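Purine nucleoside phosphorylase YlmD (Geobacillus stearothermophilus, PDB 6T1B) catalyses the phosphorolysis of adenosine, inosine and S-methyl-5'-thioadenosine, deaminates adenosine as well, and binds two zinc ions, one of them catalytic. Local coordinates at residues L110-E114 with L160-E165; S170-I176 with V232-Y238. One frame throughout, in Å; residues are numbered along the deposited sequence.

Contact 1 (L110-E114 with L160-E165)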
loop_
_atom_site.group_PDB
_atom_site.type_symbol
_atom_site.label_atom_id
_atom_site.label_comp_id
_atom_site.label_asym_id
_atom_site.label_seq_id
_atom_site.Cartn_x
_atom_site.Cartn_y
_atom_site.Cartn_z
ATOM N N LEU A 110 3.648 3.537 -7.602
ATOM C CA LEU A 110 4.614 4.571 -7.913
ATOM C C LEU A 110 5.979 4.100 -7.445
ATOM O O LEU A 110 6.080 3.317 -6.494
ATOM C CB LEU A 110 4.324 5.874 -7.163
ATOM C CG LEU A 110 2.992 6.537 -7.459
ATOM C CD1 LEU A 110 2.743 7.696 -6.513
ATOM C CD2 LEU A 110 2.913 6.954 -8.907
ATOM N N TYR A 111 7.031 4.595 -8.090
ATOM C CA TYR A 111 8.357 4.391 -7.527
ATOM C C TYR A 111 9.235 5.586 -7.843
ATOM O O TYR A 111 8.951 6.349 -8.768
ATOM C CB TYR A 111 9.033 3.102 -7.987
ATOM C CG TYR A 111 9.475 3.005 -9.423
ATOM C CD1 TYR A 111 10.773 3.333 -9.794
ATOM C CD2 TYR A 111 8.625 2.501 -10.391
ATOM C CE1 TYR A 111 11.200 3.187 -11.099
ATOM C CE2 TYR A 111 9.054 2.355 -11.686
ATOM C CZ TYR A 111 10.324 2.694 -12.036
ATOM O OH TYR A 111 10.727 2.527 -13.345
ATOM N N THR A 112 10.320 5.742 -7.083
ATOM C CA THR A 112 11.267 6.811 -7.348
ATOM C C THR A 112 12.650 6.401 -6.868
ATOM O O THR A 112 12.791 5.648 -5.893
ATOM C CB THR A 112 10.841 8.117 -6.666
ATOM O OG1 THR A 112 11.700 9.196 -7.039
ATOM C CG2 THR A 112 10.859 7.984 -5.144
ATOM N N ASP A 113 13.662 6.920 -7.541
ATOM C CA ASP A 113 15.033 6.765 -7.083
ATOM C C ASP A 113 15.611 8.062 -6.526
ATOM O O ASP A 113 16.804 8.143 -6.254
ATOM C CB ASP A 113 15.925 6.139 -8.163
ATOM C CG ASP A 113 16.118 7.032 -9.368
ATOM O OD1 ASP A 113 15.587 8.145 -9.372
ATOM O OD2 ASP A 113 16.810 6.605 -10.322
ATOM N N GLU A 114 14.761 9.057 -6.270
ATOM C CA GLU A 114 15.199 10.337 -5.742
ATOM C C GLU A 114 14.800 10.473 -4.283
ATOM O O GLU A 114 13.774 9.941 -3.860
ATOM C CB GLU A 114 14.596 11.495 -6.552
ATOM C CG GLU A 114 14.956 11.430 -8.021
ATOM C CD GLU A 114 14.520 12.629 -8.832
ATOM O OE1 GLU A 114 14.795 12.617 -10.050
ATOM O OE2 GLU A 114 13.915 13.573 -8.281
ATOM N N LEU A 160 9.698 -3.779 -13.743
ATOM C CA LEU A 160 10.143 -2.437 -14.112
ATOM C C LEU A 160 11.496 -2.128 -13.490
ATOM O O LEU A 160 12.368 -1.552 -14.150
ATOM C CB LEU A 160 9.125 -1.387 -13.682
ATOM C CG LEU A 160 7.804 -1.391 -14.454
ATOM C CD1 LEU A 160 6.774 -0.472 -13.794
ATOM C CD2 LEU A 160 8.023 -0.979 -15.885
ATOM N N TRP A 161 11.706 -2.520 -12.233
ATOM C CA TRP A 161 12.997 -2.252 -11.610
ATOM C C TRP A 161 14.109 -3.009 -12.326
ATOM O O TRP A 161 15.218 -2.488 -12.497
ATOM C CB TRP A 161 12.957 -2.568 -10.123
ATOM C CG TRP A 161 12.180 -1.565 -9.329
ATOM C CD1 TRP A 161 11.263 -0.663 -9.798
ATOM C CD2 TRP A 161 12.242 -1.350 -7.906
ATOM N NE1 TRP A 161 10.757 0.084 -8.760
ATOM C CE2 TRP A 161 11.366 -0.308 -7.593
ATOM C CE3 TRP A 161 13.001 -1.918 -6.881
ATOM C CZ2 TRP A 161 11.190 0.145 -6.294
ATOM C CZ3 TRP A 161 12.820 -1.467 -5.601
ATOM C CH2 TRP A 161 11.926 -0.451 -5.314
ATOM N N GLN A 162 13.822 -4.234 -12.796
ATOM C CA GLN A 162 14.840 -5.020 -13.480
ATOM C C GLN A 162 15.113 -4.463 -14.863
ATOM O O GLN A 162 16.268 -4.255 -15.242
ATOM C CB GLN A 162 14.395 -6.476 -13.557
ATOM C CG GLN A 162 15.497 -7.388 -14.080
ATOM C CD GLN A 162 15.241 -8.849 -13.777
ATOM O OE1 GLN A 162 14.165 -9.219 -13.303
ATOM N NE2 GLN A 162 16.236 -9.691 -14.048
ATOM N N THR A 163 14.052 -4.201 -15.632
ATOM C CA THR A 163 14.232 -3.892 -17.050
ATOM C C THR A 163 14.521 -2.421 -17.296
ATOM O O THR A 163 15.254 -2.092 -18.232
ATOM C CB THR A 163 13.005 -4.309 -17.860
ATOM O OG1 THR A 163 11.866 -3.508 -17.517
ATOM C CG2 THR A 163 12.679 -5.767 -17.609
ATOM N N ARG A 164 13.947 -1.523 -16.504
ATOM C CA ARG A 164 14.188 -0.103 -16.698
ATOM C C ARG A 164 15.221 0.474 -15.757
ATOM O O ARG A 164 15.935 1.402 -16.147
ATOM C CB ARG A 164 12.878 0.672 -16.584
ATOM C CG ARG A 164 11.848 0.183 -17.591
ATOM C CD ARG A 164 10.657 1.096 -17.660
ATOM N NE ARG A 164 9.659 0.608 -18.605
ATOM C CZ ARG A 164 8.482 1.189 -18.811
ATOM N NH1 ARG A 164 8.154 2.285 -18.137
ATOM N NH2 ARG A 164 7.635 0.674 -19.689
ATOM N N GLU A 165 15.335 -0.058 -14.540
ATOM C CA GLU A 165 16.288 0.454 -13.559
ATOM C C GLU A 165 17.493 -0.452 -13.361
ATOM O O GLU A 165 18.433 -0.067 -12.651
ATOM C CB GLU A 165 15.585 0.710 -12.213
ATOM C CG GLU A 165 14.230 1.415 -12.332
ATOM C CD GLU A 165 14.281 2.777 -13.012
ATOM O OE1 GLU A 165 15.287 3.482 -12.851
ATOM O OE2 GLU A 165 13.293 3.142 -13.702
HETATM O O HOH W 1 9.286 3.333 -15.638
HETATM O O HOH W 2 16.688 3.731 -10.696
#
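Y111 sends its ring out from the strand between two very different partners, an indole N-H over one face and a carboxylate at the hydroxyl end. W161 brings the edge of its five-membered ring to the tyrosine face in a T-shaped pair, planes 64° apart, with NE1 only 3.3 Å from Y111 CG and set toward the rim of the ring. At the far end Y111 OH donates to E165 OE2 over 2.7 Å, meeting the carboxylate on its anti side and somewhat out of its plane. The glutamate chain folds at chi2 (-59°), which brings the acid back to the tyrosine edge. A water that donates a hydrogen bond to Y111 OH accepts one from R164 NH1, so the hydroxyl is held from two directions. E165 OE1 and D113 OD2 lie 4.3 Å apart; a second water donates to both, and K87, in a salt bridge with E165 OE1, would offset any repulsion between the two carboxylates. L160 CD1 adds an oblique apolar touch. The contact thus sets the C-terminal end of helix 153-163 against strand 109-112, with I85 of strand 85-87 touching Y111 and L160, and L138 of strand 138-144 touching Y111 and W161.

Contact 2 (S170-I176 with V232-Y238); sequences SDIYVAI and VPNSHIY
Strand 173-176 runs parallel to the edge strand that starts at I237, joined by three nearly straight backbone bonds: V174 N to H236 O, Y238 N to V174 O (2.8 Å) and I176 N to Y238 O. CA-H...O contacts fill in between them, as from A175 CA to Y238 O at 3.3 Å.

Just ahead of the paired residues, H236 turns its imidazole back across the approach to the neighbouring strand. With CG beside its own backbone N (chi1 -71°), the ring carries ND1 to I172 O, a 2.7 Å bond that lies in the imidazole plane but reaches the carbonyl from above its plane, 40° out. That bond fixes ND1 as a donor and limits rotation of the ring. Y173 lies flat over one imidazole face in an offset stack, centroids 3.8 Å apart and planes within 9°, with its CE1 over the middle of the five-membered ring. P233 CG sits over the opposite face, so the histidine is sandwiched between a proline and a tyrosine.

Parallel neighbours need a crossover to bring the chain back, and here the 55 residues between the segments supply it, helix 219-229 leading into the second strand; strand 237-239 is the outermost of this six-stranded mixed sheet on that side.

V174 and I237 point to the same side of the sheet, where V174 CB meets I237 CG1 and I176 CD1 comes within 4.1 Å of I237 CG2. L227 and L228 of helix 219-229 cover this face, touching V174 and I237 respectively. V232 CG1 reaches V174 CG2 at 4.3 Å. A175 and Y238 occupy the other face; there the Y238 ring turns its edge to V174 O, while A18 and P20 touch its side chain.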
loop_
_atom_site.group_PDB
_atom_site.type_symbol
_atom_site.label_atom_id
_atom_site.label_comp_id
_atom_site.label_asym_id
_atom_site.label_seq_id
_atom_site.Cartn_x
_atom_site.Cartn_y
_atom_site.Cartn_z
ATOM N N SER A 170 17.085 -9.909 -6.596
ATOM C CA SER A 170 17.779 -10.232 -5.358
ATOM C C SER A 170 18.172 -8.994 -4.558
ATOM O O SER A 170 18.522 -9.117 -3.378
ATOM C CB SER A 170 19.030 -11.057 -5.701
ATOM O OG SER A 170 19.876 -10.298 -6.556
ATOM N N ASP A 171 18.162 -7.809 -5.162
ATOM C CA ASP A 171 18.488 -6.594 -4.435
ATOM C C ASP A 171 17.252 -5.891 -3.890
ATOM O O ASP A 171 17.381 -4.810 -3.305
ATOM C CB ASP A 171 19.259 -5.614 -5.331
ATOM C CG ASP A 171 20.653 -6.102 -5.680
ATOM O OD1 ASP A 171 21.175 -5.717 -6.749
ATOM O OD2 ASP A 171 21.225 -6.881 -4.894
ATOM N N ILE A 172 16.087 -6.473 -4.064
ATOM C CA ILE A 172 14.829 -5.873 -3.648
ATOM C C ILE A 172 14.369 -6.483 -2.337
ATOM O O ILE A 172 14.542 -7.688 -2.102
ATOM C CB ILE A 172 13.760 -6.063 -4.744
ATOM C CG1 ILE A 172 14.263 -5.412 -6.036
ATOM C CG2 ILE A 172 12.414 -5.517 -4.298
ATOM C CD1 ILE A 172 13.314 -5.602 -7.216
ATOM N N TYR A 173 13.790 -5.649 -1.492
ATOM C CA TYR A 173 13.161 -6.045 -0.242
ATOM C C TYR A 173 11.753 -5.481 -0.236
ATOM O O TYR A 173 11.490 -4.405 -0.787
ATOM C CB TYR A 173 13.938 -5.528 0.966
ATOM C CG TYR A 173 15.364 -6.005 1.022
ATOM C CD1 TYR A 173 15.743 -7.048 1.858
ATOM C CD2 TYR A 173 16.345 -5.391 0.265
ATOM C CE1 TYR A 173 17.052 -7.479 1.911
ATOM C CE2 TYR A 173 17.658 -5.819 0.318
ATOM C CZ TYR A 173 18.006 -6.855 1.137
ATOM O OH TYR A 173 19.324 -7.246 1.184
ATOM N N VAL A 174 10.832 -6.232 0.353
ATOM C CA VAL A 174 9.413 -5.905 0.295
ATOM C C VAL A 174 8.807 -6.009 1.683
ATOM O O VAL A 174 9.113 -6.947 2.425
ATOM C CB VAL A 174 8.654 -6.841 -0.674
ATOM C CG1 VAL A 174 7.171 -6.610 -0.530
ATOM C CG2 VAL A 174 9.144 -6.632 -2.111
ATOM N N ALA A 175 7.931 -5.071 2.027
ATOM C CA ALA A 175 7.073 -5.225 3.191
ATOM C C ALA A 175 5.638 -5.208 2.686
ATOM O O ALA A 175 5.252 -4.314 1.927
ATOM C CB ALA A 175 7.287 -4.116 4.204
ATOM N N ILE A 176 4.860 -6.213 3.075
ATOM C CA ILE A 176 3.433 -6.275 2.779
ATOM C C ILE A 176 2.736 -5.820 4.047
ATOM O O ILE A 176 2.935 -6.424 5.112
ATOM C CB ILE A 176 3.033 -7.690 2.355
ATOM C CG1 ILE A 176 3.629 -7.996 0.982
ATOM C CG2 ILE A 176 1.526 -7.859 2.341
ATOM C CD1 ILE A 176 3.583 -9.445 0.608
ATOM N N VAL A 232 11.980 -12.110 -6.141
ATOM C CA VAL A 232 12.345 -11.492 -4.859
ATOM C C VAL A 232 12.593 -12.599 -3.841
ATOM O O VAL A 232 11.715 -13.456 -3.645
ATOM C CB VAL A 232 11.244 -10.561 -4.369
ATOM C CG1 VAL A 232 11.658 -9.936 -3.054
ATOM C CG2 VAL A 232 10.947 -9.478 -5.420
ATOM N N PRO A 233 13.729 -12.607 -3.152
ATOM C CA PRO A 233 14.025 -13.723 -2.242
ATOM C C PRO A 233 13.048 -13.776 -1.075
ATOM O O PRO A 233 12.653 -12.740 -0.526
ATOM C CB PRO A 233 15.446 -13.417 -1.747
ATOM C CG PRO A 233 16.045 -12.563 -2.829
ATOM C CD PRO A 233 14.895 -11.711 -3.315
ATOM N N ASN A 234 12.734 -15.014 -0.664
ATOM C CA ASN A 234 11.826 -15.249 0.458
ATOM C C ASN A 234 12.229 -14.430 1.678
ATOM O O ASN A 234 11.383 -13.819 2.333
ATOM C CB ASN A 234 11.824 -16.745 0.772
ATOM C CG ASN A 234 10.938 -17.118 1.941
ATOM O OD1 ASN A 234 9.754 -16.787 1.958
ATOM N ND2 ASN A 234 11.512 -17.811 2.924
ATOM N N SER A 235 13.521 -14.431 2.014
ATOM C CA SER A 235 13.998 -13.765 3.229
ATOM C C SER A 235 13.995 -12.247 3.107
ATOM O O SER A 235 14.291 -11.559 4.089
ATOM C CB SER A 235 15.380 -14.300 3.614
ATOM O OG SER A 235 16.333 -13.992 2.624
ATOM N N HIS A 236 13.690 -11.716 1.930
ATOM C CA HIS A 236 13.574 -10.289 1.701
ATOM C C HIS A 236 12.144 -9.781 1.789
ATOM O O HIS A 236 11.924 -8.583 1.577
ATOM C CB HIS A 236 14.116 -9.926 0.320
ATOM C CG HIS A 236 15.605 -10.037 0.181
ATOM N ND1 HIS A 236 16.288 -9.313 -0.766
ATOM C CD2 HIS A 236 16.534 -10.760 0.852
ATOM C CE1 HIS A 236 17.579 -9.588 -0.683
ATOM N NE2 HIS A 236 17.756 -10.454 0.299
ATOM N N ILE A 237 11.172 -10.667 2.026
ATOM C CA ILE A 237 9.752 -10.318 2.017
ATOM C C ILE A 237 9.222 -10.433 3.437
ATOM O O ILE A 237 9.215 -11.534 4.018
ATOM C CB ILE A 237 8.935 -11.228 1.090
ATOM C CG1 ILE A 237 9.459 -11.147 -0.341
ATOM C CG2 ILE A 237 7.454 -10.827 1.135
ATOM C CD1 ILE A 237 8.923 -12.263 -1.239
ATOM N N TYR A 238 8.770 -9.304 3.979
ATOM C CA TYR A 238 8.244 -9.208 5.331
ATOM C C TYR A 238 6.750 -8.975 5.229
ATOM O O TYR A 238 6.318 -8.142 4.433
ATOM C CB TYR A 238 8.875 -8.006 6.031
ATOM C CG TYR A 238 10.382 -8.096 6.191
ATOM C CD1 TYR A 238 11.227 -7.848 5.121
ATOM C CD2 TYR A 238 10.954 -8.426 7.414
ATOM C CE1 TYR A 238 12.616 -7.933 5.258
ATOM C CE2 TYR A 238 12.336 -8.500 7.563
ATOM C CZ TYR A 238 13.152 -8.251 6.478
ATOM O OH TYR A 238 14.527 -8.326 6.631
#

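In the fold
Contact 1 closes before contact 2 opens, so the two follow in series along the chain, their centres 16 Å apart. Both reach the same mixed sheet, ordered 85-87, 109-112, 138-144, 127-133, 173-176, 237-239: contact 1 packs helix 153-163 against strand 109-112, and contact 2 pairs the last two strands at the far edge. Strand 173-176 is the next strand after that helix, reached through a short connection, and W161 CE3 packs on I172 CD1 at 3.7 Å. W161, near the end of the helix, thus touches both Y111 of contact 1 and I172 of contact 2. Contact 1 lies away from the zinc and inosine sites, whereas the I176 side chain in contact 2 is about 13 Å from a bound zinc ion.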